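Local coordinates for transcriptional regulator, HTH_3 family (Vibrio cholerae, PDB 1Y9Q), which is a two-domain protein that binds zinc and D-methionine in a cupin domain and probably regulates transcription by binding DNA through a helix-turn-helix domain, at residues E134-V139 with W145-Q150; E128-L133 with H162-V167; N14-L19 with S61-S66. All coordinates share one frame; numbering follows the deposited sequence.

Interaction 1: E134-V139 with W145-Q150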
ATOM      1  N   GLU A 134     -11.567   9.583  18.848  1.00 16.84           N
ATOM      2  CA  GLU A 134     -12.765  10.213  18.312  1.00 20.02           C
ATOM      3  C   GLU A 134     -13.103   9.724  16.911  1.00 17.93           C
ATOM      4  O   GLU A 134     -12.212   9.476  16.096  1.00 17.46           O
ATOM      5  CB  GLU A 134     -12.578  11.731  18.271  1.00 22.29           C
ATOM      6  CG  GLU A 134     -13.828  12.498  17.863  1.00 30.06           C
ATOM      7  CD  GLU A 134     -13.519  13.907  17.399  1.00 35.24           C
ATOM      8  OE1 GLU A 134     -12.738  14.603  18.085  1.00 38.53           O
ATOM      9  OE2 GLU A 134     -14.060  14.322  16.350  1.00 40.11           O
ATOM     10  N   GLY A 135     -14.399   9.591  16.641  1.00 17.48           N
ATOM     11  CA  GLY A 135     -14.852   9.160  15.334  1.00 15.85           C
ATOM     12  C   GLY A 135     -14.756   7.677  15.037  1.00 16.34           C
ATOM     13  O   GLY A 135     -14.603   6.841  15.932  1.00 15.22           O
ATOM     14  N   ILE A 136     -14.860   7.361  13.753  1.00 15.77           N
ATOM     15  CA  ILE A 136     -14.795   5.994  13.270  1.00 17.53           C
ATOM     16  C   ILE A 136     -13.669   5.942  12.243  1.00 17.88           C
ATOM     17  O   ILE A 136     -13.555   6.823  11.392  1.00 18.79           O
ATOM     18  CB  ILE A 136     -16.127   5.582  12.597  1.00 18.01           C
ATOM     19  CG1 ILE A 136     -17.254   5.576  13.634  1.00 18.65           C
ATOM     20  CG2 ILE A 136     -15.988   4.209  11.947  1.00 18.52           C
ATOM     21  CD1 ILE A 136     -18.619   5.289  13.044  1.00 18.51           C
HETATM   22  N   MSE A 137     -12.834   4.916  12.330  1.00 18.70           N
HETATM   23  CA  MSE A 137     -11.717   4.773  11.407  1.00 18.56           C
HETATM   24  C   MSE A 137     -11.508   3.302  11.078  1.00 19.01           C
HETATM   25  O   MSE A 137     -12.123   2.435  11.694  1.00 20.17           O
HETATM   26  CB  MSE A 137     -10.442   5.329  12.048  1.00 19.96           C
HETATM   27  CG  MSE A 137      -9.852   4.398  13.100  1.00 22.72           C
HETATM   28 SE   MSE A 137      -8.136   4.967  13.750  1.00 35.81          SE
HETATM   29  CE  MSE A 137      -7.104   4.713  12.124  1.00 22.60           C
ATOM     30  N   LYS A 138     -10.652   3.023  10.095  1.00 19.91           N
ATOM     31  CA  LYS A 138     -10.339   1.644   9.739  1.00 19.41           C
ATOM     32  C   LYS A 138      -8.825   1.499   9.600  1.00 17.43           C
ATOM     33  O   LYS A 138      -8.139   2.441   9.227  1.00 15.32           O
ATOM     34  CB  LYS A 138     -11.055   1.221   8.450  1.00 21.82           C
ATOM     35  CG  LYS A 138     -10.906   2.166   7.272  1.00 26.46           C
ATOM     36  CD  LYS A 138     -11.657   1.602   6.057  1.00 27.17           C
ATOM     37  CE  LYS A 138     -11.527   2.493   4.830  1.00 29.67           C
ATOM     38  NZ  LYS A 138     -12.242   1.898   3.664  1.00 32.18           N
ATOM     39  N   VAL A 139      -8.309   0.324   9.941  1.00 17.77           N
ATOM     40  CA  VAL A 139      -6.875   0.072   9.877  1.00 16.93           C
ATOM     41  C   VAL A 139      -6.623  -1.153   9.018  1.00 16.97           C
ATOM     42  O   VAL A 139      -7.229  -2.201   9.236  1.00 18.92           O
ATOM     43  CB  VAL A 139      -6.310  -0.186  11.290  1.00 16.11           C
ATOM     44  CG1 VAL A 139      -4.803  -0.402  11.226  1.00 15.95           C
ATOM     45  CG2 VAL A 139      -6.635   0.990  12.201  1.00 17.99           C
ATOM     46  N   TRP A 145      -9.179  -4.645   6.043  1.00 21.42           N
ATOM     47  CA  TRP A 145      -9.494  -3.460   6.822  1.00 21.84           C
ATOM     48  C   TRP A 145     -10.221  -3.869   8.091  1.00 23.02           C
ATOM     49  O   TRP A 145     -11.070  -4.762   8.070  1.00 23.45           O
ATOM     50  CB  TRP A 145     -10.382  -2.513   6.020  1.00 22.68           C
ATOM     51  CG  TRP A 145      -9.663  -1.757   4.948  1.00 22.00           C
ATOM     52  CD1 TRP A 145      -9.672  -2.017   3.604  1.00 23.82           C
ATOM     53  CD2 TRP A 145      -8.851  -0.593   5.128  1.00 20.86           C
ATOM     54  NE1 TRP A 145      -8.918  -1.078   2.938  1.00 22.68           N
ATOM     55  CE2 TRP A 145      -8.404  -0.193   3.850  1.00 21.33           C
ATOM     56  CE3 TRP A 145      -8.457   0.152   6.247  1.00 18.91           C
ATOM     57  CZ2 TRP A 145      -7.582   0.924   3.659  1.00 22.30           C
ATOM     58  CZ3 TRP A 145      -7.637   1.264   6.058  1.00 19.04           C
ATOM     59  CH2 TRP A 145      -7.211   1.636   4.773  1.00 20.77           C
ATOM     60  N   HIS A 146      -9.875  -3.218   9.196  1.00 22.66           N
ATOM     61  CA  HIS A 146     -10.502  -3.485  10.480  1.00 22.98           C
ATOM     62  C   HIS A 146     -11.125  -2.164  10.924  1.00 23.47           C
ATOM     63  O   HIS A 146     -10.419  -1.172  11.089  1.00 23.39           O
ATOM     64  CB  HIS A 146      -9.456  -3.951  11.503  1.00 21.16           C
ATOM     65  CG  HIS A 146      -8.625  -5.104  11.032  1.00 21.36           C
ATOM     66  ND1 HIS A 146      -7.676  -4.979  10.038  1.00 19.62           N
ATOM     67  CD2 HIS A 146      -8.623  -6.410  11.390  1.00 21.76           C
ATOM     68  CE1 HIS A 146      -7.128  -6.157   9.804  1.00 20.77           C
ATOM     69  NE2 HIS A 146      -7.684  -7.044  10.611  1.00 21.59           N
ATOM     70  N   GLU A 147     -12.445  -2.147  11.095  1.00 23.99           N
ATOM     71  CA  GLU A 147     -13.143  -0.927  11.502  1.00 23.87           C
ATOM     72  C   GLU A 147     -13.110  -0.768  13.017  1.00 22.40           C
ATOM     73  O   GLU A 147     -13.347  -1.721  13.760  1.00 20.65           O
ATOM     74  CB  GLU A 147     -14.593  -0.949  11.003  1.00 27.69           C
ATOM     75  CG  GLU A 147     -15.067   0.394  10.455  1.00 36.11           C
ATOM     76  CD  GLU A 147     -16.430   0.327   9.769  1.00 40.38           C
ATOM     77  OE1 GLU A 147     -16.826  -0.764   9.291  1.00 44.94           O
ATOM     78  OE2 GLU A 147     -17.099   1.382   9.694  1.00 42.47           O
ATOM     79  N   LEU A 148     -12.810   0.448  13.461  1.00 21.45           N
ATOM     80  CA  LEU A 148     -12.716   0.753  14.881  1.00 21.56           C
ATOM     81  C   LEU A 148     -13.487   2.017  15.238  1.00 21.47           C
ATOM     82  O   LEU A 148     -13.291   3.065  14.625  1.00 23.29           O
ATOM     83  CB  LEU A 148     -11.251   0.952  15.272  1.00 19.49           C
ATOM     84  CG  LEU A 148     -10.265  -0.173  14.962  1.00 19.33           C
ATOM     85  CD1 LEU A 148      -8.845   0.323  15.219  1.00 19.06           C
ATOM     86  CD2 LEU A 148     -10.584  -1.381  15.816  1.00 18.78           C
ATOM     87  N   GLN A 149     -14.353   1.914  16.240  1.00 21.43           N
ATOM     88  CA  GLN A 149     -15.134   3.058  16.693  1.00 22.07           C
ATOM     89  C   GLN A 149     -14.426   3.683  17.889  1.00 20.54           C
ATOM     90  O   GLN A 149     -13.431   3.139  18.381  1.00 18.20           O
ATOM     91  CB  GLN A 149     -16.530   2.613  17.115  1.00 24.10           C
ATOM     92  CG  GLN A 149     -17.309   1.897  16.028  1.00 29.90           C
ATOM     93  CD  GLN A 149     -18.651   1.412  16.524  1.00 31.55           C
ATOM     94  OE1 GLN A 149     -19.470   2.201  16.993  1.00 32.61           O
ATOM     95  NE2 GLN A 149     -18.884   0.107  16.429  1.00 33.84           N
ATOM     96  N   GLN A 150     -14.947   4.811  18.360  1.00 19.84           N
ATOM     97  CA  GLN A 150     -14.363   5.500  19.502  1.00 20.68           C
ATOM     98  C   GLN A 150     -14.162   4.540  20.669  1.00 18.22           C
ATOM     99  O   GLN A 150     -15.061   3.775  21.018  1.00 19.65           O
ATOM    100  CB  GLN A 150     -15.258   6.666  19.949  1.00 21.11           C
ATOM    101  CG  GLN A 150     -14.726   7.390  21.184  1.00 26.61           C
ATOM    102  CD  GLN A 150     -15.555   8.602  21.581  1.00 28.63           C
ATOM    103  OE1 GLN A 150     -16.769   8.511  21.750  1.00 30.87           O
ATOM    104  NE2 GLN A 150     -14.895   9.742  21.743  1.00 30.58           N
TER
HETATM  105  O   HOH W   1     -17.024   6.572  17.251  1.00 27.14           O

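Interaction 2: E128-L133 with H162-V167. With ZN (zinc ion), chain B; MED (D-methionine), chain C.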
ATOM      1  N   GLU A 128       2.632  -1.886  16.029  1.00 10.95           N
ATOM      2  CA  GLU A 128       1.834  -0.688  16.276  1.00  9.87           C
ATOM      3  C   GLU A 128       0.593  -0.971  17.094  1.00  8.93           C
ATOM      4  O   GLU A 128      -0.013  -2.039  16.970  1.00  9.61           O
ATOM      5  CB  GLU A 128       1.404  -0.030  14.961  1.00  9.36           C
ATOM      6  CG  GLU A 128       2.500   0.747  14.273  1.00  8.85           C
ATOM      7  CD  GLU A 128       1.991   1.521  13.073  1.00 10.91           C
ATOM      8  OE1 GLU A 128       0.951   2.198  13.199  1.00 11.69           O
ATOM      9  OE2 GLU A 128       2.636   1.458  12.012  1.00 10.74           O
ATOM     10  N   TYR A 129       0.237   0.003  17.932  1.00  9.48           N
ATOM     11  CA  TYR A 129      -0.957  -0.039  18.766  1.00 10.28           C
ATOM     12  C   TYR A 129      -1.816   1.138  18.313  1.00 11.42           C
ATOM     13  O   TYR A 129      -1.292   2.214  18.017  1.00 11.66           O
ATOM     14  CB  TYR A 129      -0.618   0.169  20.240  1.00 10.27           C
ATOM     15  CG  TYR A 129       0.078  -0.989  20.901  1.00 11.22           C
ATOM     16  CD1 TYR A 129      -0.621  -1.850  21.747  1.00 10.09           C
ATOM     17  CD2 TYR A 129       1.438  -1.217  20.700  1.00 11.89           C
ATOM     18  CE1 TYR A 129       0.014  -2.911  22.380  1.00  9.80           C
ATOM     19  CE2 TYR A 129       2.087  -2.284  21.328  1.00 10.80           C
ATOM     20  CZ  TYR A 129       1.367  -3.122  22.167  1.00 10.63           C
ATOM     21  OH  TYR A 129       1.991  -4.167  22.807  1.00 12.35           O
ATOM     22  N   ILE A 130      -3.128   0.931  18.276  1.00 11.15           N
ATOM     23  CA  ILE A 130      -4.065   1.971  17.863  1.00 11.42           C
ATOM     24  C   ILE A 130      -5.193   2.072  18.888  1.00 11.91           C
ATOM     25  O   ILE A 130      -5.730   1.055  19.328  1.00 13.23           O
ATOM     26  CB  ILE A 130      -4.717   1.633  16.492  1.00 12.34           C
ATOM     27  CG1 ILE A 130      -3.649   1.469  15.408  1.00 14.27           C
ATOM     28  CG2 ILE A 130      -5.709   2.717  16.109  1.00 15.34           C
ATOM     29  CD1 ILE A 130      -2.954   2.750  15.007  1.00 18.51           C
ATOM     30  N   HIS A 131      -5.540   3.298  19.266  1.00 12.48           N
ATOM     31  CA  HIS A 131      -6.629   3.541  20.208  1.00 13.37           C
ATOM     32  C   HIS A 131      -7.398   4.739  19.661  1.00 12.65           C
ATOM     33  O   HIS A 131      -6.862   5.848  19.578  1.00 14.64           O
ATOM     34  CB  HIS A 131      -6.088   3.855  21.607  1.00 16.55           C
ATOM     35  CG  HIS A 131      -7.145   3.881  22.668  1.00 20.93           C
ATOM     36  ND1 HIS A 131      -6.932   4.416  23.919  1.00 23.16           N
ATOM     37  CD2 HIS A 131      -8.429   3.447  22.660  1.00 22.70           C
ATOM     38  CE1 HIS A 131      -8.038   4.315  24.635  1.00 24.49           C
ATOM     39  NE2 HIS A 131      -8.962   3.730  23.894  1.00 23.45           N
ATOM     40  N   VAL A 132      -8.645   4.508  19.262  1.00 14.01           N
ATOM     41  CA  VAL A 132      -9.468   5.569  18.695  1.00 14.50           C
ATOM     42  C   VAL A 132     -10.003   6.523  19.757  1.00 15.07           C
ATOM     43  O   VAL A 132     -10.733   6.122  20.661  1.00 15.87           O
ATOM     44  CB  VAL A 132     -10.654   4.983  17.896  1.00 14.27           C
ATOM     45  CG1 VAL A 132     -11.395   6.102  17.172  1.00 13.66           C
ATOM     46  CG2 VAL A 132     -10.146   3.959  16.886  1.00 12.47           C
ATOM     47  N   LEU A 133      -9.628   7.791  19.642  1.00 15.64           N
ATOM     48  CA  LEU A 133     -10.071   8.800  20.597  1.00 17.08           C
ATOM     49  C   LEU A 133     -11.382   9.454  20.158  1.00 17.09           C
ATOM     50  O   LEU A 133     -12.213   9.820  20.992  1.00 17.72           O
ATOM     51  CB  LEU A 133      -8.996   9.877  20.758  1.00 19.55           C
ATOM     52  CG  LEU A 133      -7.608   9.393  21.194  1.00 20.71           C
ATOM     53  CD1 LEU A 133      -6.657  10.574  21.290  1.00 20.86           C
ATOM     54  CD2 LEU A 133      -7.713   8.683  22.539  1.00 20.73           C
ATOM     55  N   HIS A 162       0.353  -1.589   5.341  1.00 16.18           N
ATOM     56  CA  HIS A 162      -0.743  -1.268   6.247  1.00 16.91           C
ATOM     57  C   HIS A 162      -1.282   0.107   5.925  1.00 15.58           C
ATOM     58  O   HIS A 162      -0.806   0.764   5.003  1.00 16.58           O
ATOM     59  CB  HIS A 162      -0.299  -1.351   7.726  1.00 15.33           C
ATOM     60  CG  HIS A 162       0.806  -0.410   8.104  1.00 15.25           C
ATOM     61  ND1 HIS A 162       2.110  -0.585   7.697  1.00 14.05           N
ATOM     62  CD2 HIS A 162       0.806   0.690   8.901  1.00 14.91           C
ATOM     63  CE1 HIS A 162       2.867   0.363   8.225  1.00 15.70           C
ATOM     64  NE2 HIS A 162       2.098   1.149   8.959  1.00 15.93           N
ATOM     65  N   GLY A 163      -2.292   0.540   6.669  1.00 16.62           N
ATOM     66  CA  GLY A 163      -2.855   1.849   6.401  1.00 15.60           C
ATOM     67  C   GLY A 163      -3.885   2.273   7.420  1.00 16.84           C
ATOM     68  O   GLY A 163      -4.300   1.479   8.264  1.00 15.50           O
ATOM     69  N   TYR A 164      -4.293   3.535   7.335  1.00 16.97           N
ATOM     70  CA  TYR A 164      -5.278   4.101   8.249  1.00 18.30           C
ATOM     71  C   TYR A 164      -6.252   4.939   7.442  1.00 18.82           C
ATOM     72  O   TYR A 164      -5.853   5.612   6.497  1.00 19.80           O
ATOM     73  CB  TYR A 164      -4.595   5.005   9.271  1.00 18.65           C
ATOM     74  CG  TYR A 164      -3.245   4.505   9.717  1.00 17.54           C
ATOM     75  CD1 TYR A 164      -2.120   4.664   8.908  1.00 18.92           C
ATOM     76  CD2 TYR A 164      -3.095   3.850  10.936  1.00 17.11           C
ATOM     77  CE1 TYR A 164      -0.876   4.183   9.304  1.00 16.24           C
ATOM     78  CE2 TYR A 164      -1.857   3.364  11.341  1.00 14.36           C
ATOM     79  CZ  TYR A 164      -0.755   3.534  10.519  1.00 15.25           C
ATOM     80  OH  TYR A 164       0.460   3.046  10.916  1.00 12.46           O
ATOM     81  N   ALA A 165      -7.526   4.906   7.818  1.00 18.30           N
ATOM     82  CA  ALA A 165      -8.524   5.688   7.108  1.00 19.49           C
ATOM     83  C   ALA A 165      -9.632   6.166   8.036  1.00 18.52           C
ATOM     84  O   ALA A 165     -10.130   5.412   8.871  1.00 18.73           O
ATOM     85  CB  ALA A 165      -9.120   4.865   5.970  1.00 19.30           C
ATOM     86  N   ALA A 166     -10.002   7.429   7.888  1.00 19.06           N
ATOM     87  CA  ALA A 166     -11.077   7.996   8.687  1.00 19.85           C
ATOM     88  C   ALA A 166     -12.359   7.665   7.933  1.00 21.88           C
ATOM     89  O   ALA A 166     -12.463   7.950   6.738  1.00 23.56           O
ATOM     90  CB  ALA A 166     -10.905   9.500   8.802  1.00 17.40           C
ATOM     91  N   VAL A 167     -13.318   7.037   8.609  1.00 21.37           N
ATOM     92  CA  VAL A 167     -14.578   6.693   7.964  1.00 22.20           C
ATOM     93  C   VAL A 167     -15.519   7.882   8.136  1.00 22.85           C
ATOM     94  O   VAL A 167     -16.266   8.235   7.218  1.00 21.73           O
ATOM     95  CB  VAL A 167     -15.196   5.422   8.568  1.00 23.45           C
ATOM     96  CG1 VAL A 167     -16.391   4.988   7.736  1.00 24.06           C
ATOM     97  CG2 VAL A 167     -14.153   4.311   8.601  1.00 26.07           C
TER
HETATM   98 ZN    ZN B 202       2.595   2.762  10.430  1.00 16.80          ZN
HETATM   99  N   MED C 201       2.990   4.498  11.759  1.00 18.96           N
HETATM  100  CA  MED C 201       2.830   5.763  10.985  1.00 19.19           C
HETATM  101  C   MED C 201       2.558   5.468   9.504  1.00 18.93           C
HETATM  102  O   MED C 201       2.488   4.316   9.052  1.00 18.39           O
HETATM  103  CB  MED C 201       1.692   6.599  11.616  1.00 20.75           C
HETATM  104  CG  MED C 201       1.333   7.951  11.035  1.00 24.00           C
HETATM  105  SD  MED C 201       2.760   9.026  11.380  1.00 25.05           S
HETATM  106  CE  MED C 201       2.777   9.105  13.116  1.00 26.46           C
HETATM  107  OXT MED C 201       2.408   6.405   8.721  1.00 18.12           O

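Interaction 3: N14-L19 with S61-S66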
ATOM      1  N   ASN A  14      18.819  18.187   5.685  1.00 12.98           N
ATOM      2  CA  ASN A  14      20.027  18.150   6.496  1.00 13.62           C
ATOM      3  C   ASN A  14      20.140  16.941   7.429  1.00 13.62           C
ATOM      4  O   ASN A  14      21.203  16.328   7.517  1.00 14.33           O
ATOM      5  CB  ASN A  14      20.168  19.444   7.307  1.00 14.94           C
ATOM      6  CG  ASN A  14      20.308  20.681   6.421  1.00 18.18           C
ATOM      7  OD1 ASN A  14      20.827  20.605   5.305  1.00 19.03           O
ATOM      8  ND2 ASN A  14      19.859  21.829   6.925  1.00 19.09           N
ATOM      9  N   GLN A  15      19.064  16.589   8.123  1.00 13.27           N
ATOM     10  CA  GLN A  15      19.140  15.447   9.041  1.00 12.66           C
ATOM     11  C   GLN A  15      19.230  14.114   8.300  1.00 12.84           C
ATOM     12  O   GLN A  15      19.926  13.205   8.751  1.00 11.63           O
ATOM     13  CB  GLN A  15      17.953  15.439  10.006  1.00 13.23           C
ATOM     14  CG  GLN A  15      18.025  14.345  11.101  1.00 13.30           C
ATOM     15  CD  GLN A  15      19.294  14.403  11.952  1.00 14.02           C
ATOM     16  OE1 GLN A  15      20.100  15.331  11.842  1.00 13.98           O
ATOM     17  NE2 GLN A  15      19.471  13.404  12.812  1.00 13.07           N
ATOM     18  N   LEU A  16      18.554  13.999   7.159  1.00 11.63           N
ATOM     19  CA  LEU A  16      18.620  12.761   6.385  1.00 12.38           C
ATOM     20  C   LEU A  16      20.063  12.509   5.982  1.00 13.05           C
ATOM     21  O   LEU A  16      20.561  11.389   6.077  1.00 12.50           O
ATOM     22  CB  LEU A  16      17.761  12.847   5.124  1.00 13.59           C
ATOM     23  CG  LEU A  16      17.994  11.720   4.102  1.00 14.28           C
ATOM     24  CD1 LEU A  16      17.847  10.356   4.778  1.00 15.08           C
ATOM     25  CD2 LEU A  16      17.009  11.859   2.940  1.00 14.95           C
ATOM     26  N   LYS A  17      20.727  13.562   5.530  1.00 12.66           N
ATOM     27  CA  LYS A  17      22.120  13.458   5.119  1.00 14.86           C
ATOM     28  C   LYS A  17      22.973  13.037   6.315  1.00 11.99           C
ATOM     29  O   LYS A  17      23.827  12.164   6.199  1.00 13.40           O
ATOM     30  CB  LYS A  17      22.604  14.803   4.569  1.00 16.44           C
ATOM     31  CG  LYS A  17      23.950  14.739   3.866  1.00 21.75           C
ATOM     32  CD  LYS A  17      24.349  16.111   3.337  1.00 27.63           C
ATOM     33  CE  LYS A  17      25.691  16.065   2.622  1.00 32.42           C
ATOM     34  NZ  LYS A  17      26.044  17.396   2.047  1.00 35.32           N
ATOM     35  N   ASN A  18      22.731  13.654   7.469  1.00 13.63           N
ATOM     36  CA  ASN A  18      23.493  13.319   8.668  1.00 12.72           C
ATOM     37  C   ASN A  18      23.289  11.844   9.011  1.00 13.23           C
ATOM     38  O   ASN A  18      24.253  11.105   9.209  1.00 14.17           O
ATOM     39  CB  ASN A  18      23.049  14.181   9.848  1.00 11.88           C
ATOM     40  CG  ASN A  18      24.013  14.106  11.012  1.00 13.93           C
ATOM     41  OD1 ASN A  18      24.356  13.015  11.485  1.00 12.48           O
ATOM     42  ND2 ASN A  18      24.454  15.269  11.488  1.00 13.11           N
ATOM     43  N   LEU A  19      22.029  11.418   9.080  1.00 11.91           N
ATOM     44  CA  LEU A  19      21.720  10.026   9.393  1.00 12.64           C
ATOM     45  C   LEU A  19      22.410   9.083   8.413  1.00 10.96           C
ATOM     46  O   LEU A  19      23.010   8.081   8.822  1.00 12.62           O
ATOM     47  CB  LEU A  19      20.202   9.791   9.364  1.00 10.32           C
ATOM     48  CG  LEU A  19      19.378  10.469  10.469  1.00 10.81           C
ATOM     49  CD1 LEU A  19      17.886  10.265  10.210  1.00 11.00           C
ATOM     50  CD2 LEU A  19      19.774   9.880  11.828  1.00 11.30           C
ATOM     51  N   SER A  61      12.609   3.375   7.912  1.00 14.49           N
ATOM     52  CA  SER A  61      12.575   1.918   7.984  1.00 15.53           C
ATOM     53  C   SER A  61      13.820   1.290   7.363  1.00 15.98           C
ATOM     54  O   SER A  61      14.421   0.385   7.940  1.00 14.77           O
ATOM     55  CB  SER A  61      11.318   1.389   7.289  1.00 17.61           C
ATOM     56  OG  SER A  61      10.146   1.834   7.956  1.00 19.71           O
ATOM     57  N   GLY A  62      14.211   1.782   6.192  1.00 15.41           N
ATOM     58  CA  GLY A  62      15.386   1.248   5.521  1.00 16.38           C
ATOM     59  C   GLY A  62      16.674   1.521   6.275  1.00 17.02           C
ATOM     60  O   GLY A  62      17.614   0.723   6.237  1.00 17.60           O
ATOM     61  N   LEU A  63      16.718   2.652   6.968  1.00 15.57           N
ATOM     62  CA  LEU A  63      17.899   3.036   7.740  1.00 15.11           C
ATOM     63  C   LEU A  63      17.844   2.456   9.145  1.00 15.70           C
ATOM     64  O   LEU A  63      18.790   2.604   9.918  1.00 15.92           O
ATOM     65  CB  LEU A  63      17.990   4.559   7.832  1.00 14.51           C
ATOM     66  CG  LEU A  63      18.192   5.322   6.524  1.00 15.21           C
ATOM     67  CD1 LEU A  63      18.042   6.819   6.767  1.00 15.77           C
ATOM     68  CD2 LEU A  63      19.572   4.999   5.963  1.00 15.69           C
ATOM     69  N   GLU A  64      16.732   1.794   9.461  1.00 16.30           N
ATOM     70  CA  GLU A  64      16.507   1.208  10.777  1.00 16.37           C
ATOM     71  C   GLU A  64      16.619   2.303  11.828  1.00 17.25           C
ATOM     72  O   GLU A  64      17.294   2.158  12.853  1.00 15.16           O
ATOM     73  CB  GLU A  64      17.506   0.087  11.039  1.00 21.42           C
ATOM     74  CG  GLU A  64      17.429  -1.001   9.979  1.00 25.66           C
ATOM     75  CD  GLU A  64      18.362  -2.158  10.250  1.00 30.17           C
ATOM     76  OE1 GLU A  64      18.060  -2.966  11.152  1.00 33.05           O
ATOM     77  OE2 GLU A  64      19.401  -2.250   9.561  1.00 33.06           O
ATOM     78  N   ALA A  65      15.951   3.414  11.537  1.00 14.35           N
ATOM     79  CA  ALA A  65      15.924   4.574  12.415  1.00 13.97           C
ATOM     80  C   ALA A  65      14.477   4.853  12.794  1.00 12.93           C
ATOM     81  O   ALA A  65      13.550   4.364  12.145  1.00 14.52           O
ATOM     82  CB  ALA A  65      16.510   5.781  11.702  1.00 14.06           C
ATOM     83  N   SER A  66      14.284   5.638  13.845  1.00 12.54           N
ATOM     84  CA  SER A  66      12.939   5.980  14.283  1.00 13.05           C
ATOM     85  C   SER A  66      12.471   7.172  13.461  1.00 13.48           C
ATOM     86  O   SER A  66      13.277   7.831  12.812  1.00 12.49           O
ATOM     87  CB  SER A  66      12.959   6.367  15.755  1.00 13.76           C
ATOM     88  OG  SER A  66      13.753   7.524  15.938  1.00 14.70           O
TER

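Interaction 1: E134-V139 with W145-Q150
The extended side chain of Lys-138 lies over one face of the Trp-145 indole. Lys-138 CD is 4.0 Å from the centroid of the six-membered ring of Trp-145, a CH-pi contact displaced toward the rim. Farther along, Lys-138 NZ stands 4.4 Å from the centroid of the five-membered ring of Trp-145 and only 8° off its normal, the geometry of a cation-pi pair. With chi1 at 50°, Lys-138 CG is tucked between the backbone N and the carbonyl carbon, against Trp-145 CE3 at 3.3 Å, and the straight remainder crosses the indole toward its pyrrole part.

On the other face of the sheet, the ring of His-146 meets Val-139 edge-on. His-146 ND1 donates to Val-139 O over 2.9 Å, with the oxygen just 6° out of the imidazole plane. His-146 N gives Val-139 O a second bond of 2.8 Å, from above the carbonyl plane, so this acceptor is gripped twice and the ring's rotation is fixed. Phe-141 stacks with the imidazole.

Next to this pair, Val-139 CG2 touches Leu-148 CD1 at 3.8 Å. Leu-148 and the selenomethionine Met-137 both reach Ile-130 and Val-132 of the facing strand; Met-137 N bonds to Leu-148 O and Leu-148 N to Met-137 O, both nearly straight. Toward Gly-135 the chains stay close, but a water replaces direct backbone bonding: it donates to Gly-135 O and accepts from Gln-150 N. Gln-150 NE2 bonds to Leu-133 O. Alternating hydrogen-bonded and non-hydrogen-bonded pairs identify an antiparallel beta hairpin at the margin of a cupin sheet.

Interaction 2: E128-L133 with H162-V167
Glu-128, His-162 and Tyr-164 meet at one zinc ion, and metal coordination dominates the contact. Glu-128 OE2 binds the zinc at 2.0 Å while its OE1 stays 3.3 Å from the metal, so the carboxylate is monodentate. His-162 NE2 and Tyr-164 OH are the other ligands from these strands. A chi1 of 61° turns the imidazole toward the metal, and its far nitrogen, ND1, is held by Gln-160 O, a second-shell bond that orients the ring.

D-methionine chelates the same ion through its amino N at 2.2 Å and carboxylate O at 2.1 Å. The N lies across the zinc from His-162 NE2 and the O across from Glu-128 OE2; with His-122 as sixth ligand, this is consistent with octahedral coordination.

Among polar neighbours, Glu-128 OE1 comes within 2.5 Å of Tyr-164 OH, at the edge of the phenol ring, and the carboxylate and ring planes differ by 23°.

Apolar contact is slight: Ile-130 CD1 touches the ring edge at Tyr-164 CE2, 3.9 Å away. The strand axes stay 11.3 Å apart and run 9° from parallel, too distant for backbone pairing. Two facing sheets whose side chains converge on a buried metal form the characteristic metal centre of a cupin beta barrel, here also the D-methionine pocket.

Interaction 3: N14-L19 with S61-S66
Leu-16 and Leu-63 make the tighter part of this contact, with CD1 of Leu-16 lying 4.1 Å from CD1 of Leu-63. The two side chains cross at about a right angle, so single methyl groups meet while the isobutyl chains lead away in different directions. On Leu-16, CG is anti to the backbone N (chi1 168°), and this swings the end of the side chain nearer to the other helix than its initial direction suggests. Leu-63, by contrast, points toward helix 5-22 from the start. Both Leu-16 and Leu-63 are buried. Further cover comes from Ile-44, which packs on Leu-16, and from Leu-25, which touches Leu-63.

These leucines join the C-terminal half of helix 5-22 to the end of helix 53-63, closing the helical bundle of an HTH_3 (Xre/Cro-like) domain. Helices 27-34 and 38-45, which in this family normally form the helix-turn-helix itself, lie between them in the chain.

The backbones come nearest beside the leucine pair, with 8.1 Å between the CA atoms of Leu-19 and Leu-63, yet the side chains touch less closely there. Leu-19 CB approaches Leu-63 CD1 only to 4.5 Å, Leu-19 CD1 is still 4.9 Å from Ala-65 CB, and Leu-19 is partly exposed. Helix 53-63 finishes here in a Schellman motif: Glu-64 takes a positive phi of 57°, and its N bonds back to Ser-61 O at 3.1 Å. Polar ties on this looser flank are indirect, since Arg-23 donates through NH1 to Leu-19 O and through NE to Leu-63 O, linking the two backbones from beyond both segments.

Overall arrangement
Interactions 1 and 2 adjoin in the cupin domain, their centres about 6 Å apart. Strands 137-141 and 162-166 are sheet neighbours, joined by a bond from Lys-138 N to Ala-165 O, and Met-137 packs on Tyr-164. Interaction 1 is a partly buried hairpin held by backbone bonds, with a lysine-indole pair on its outer face; interaction 2 is wholly buried, spans two sheets and depends on metal ligands, burying 138 Å² against 621 Å². Interaction 3 lies in the helical domain, its centre about 25 Å from that of interaction 2. It buries a similarly small 127 Å², but through aliphatic contacts between helices.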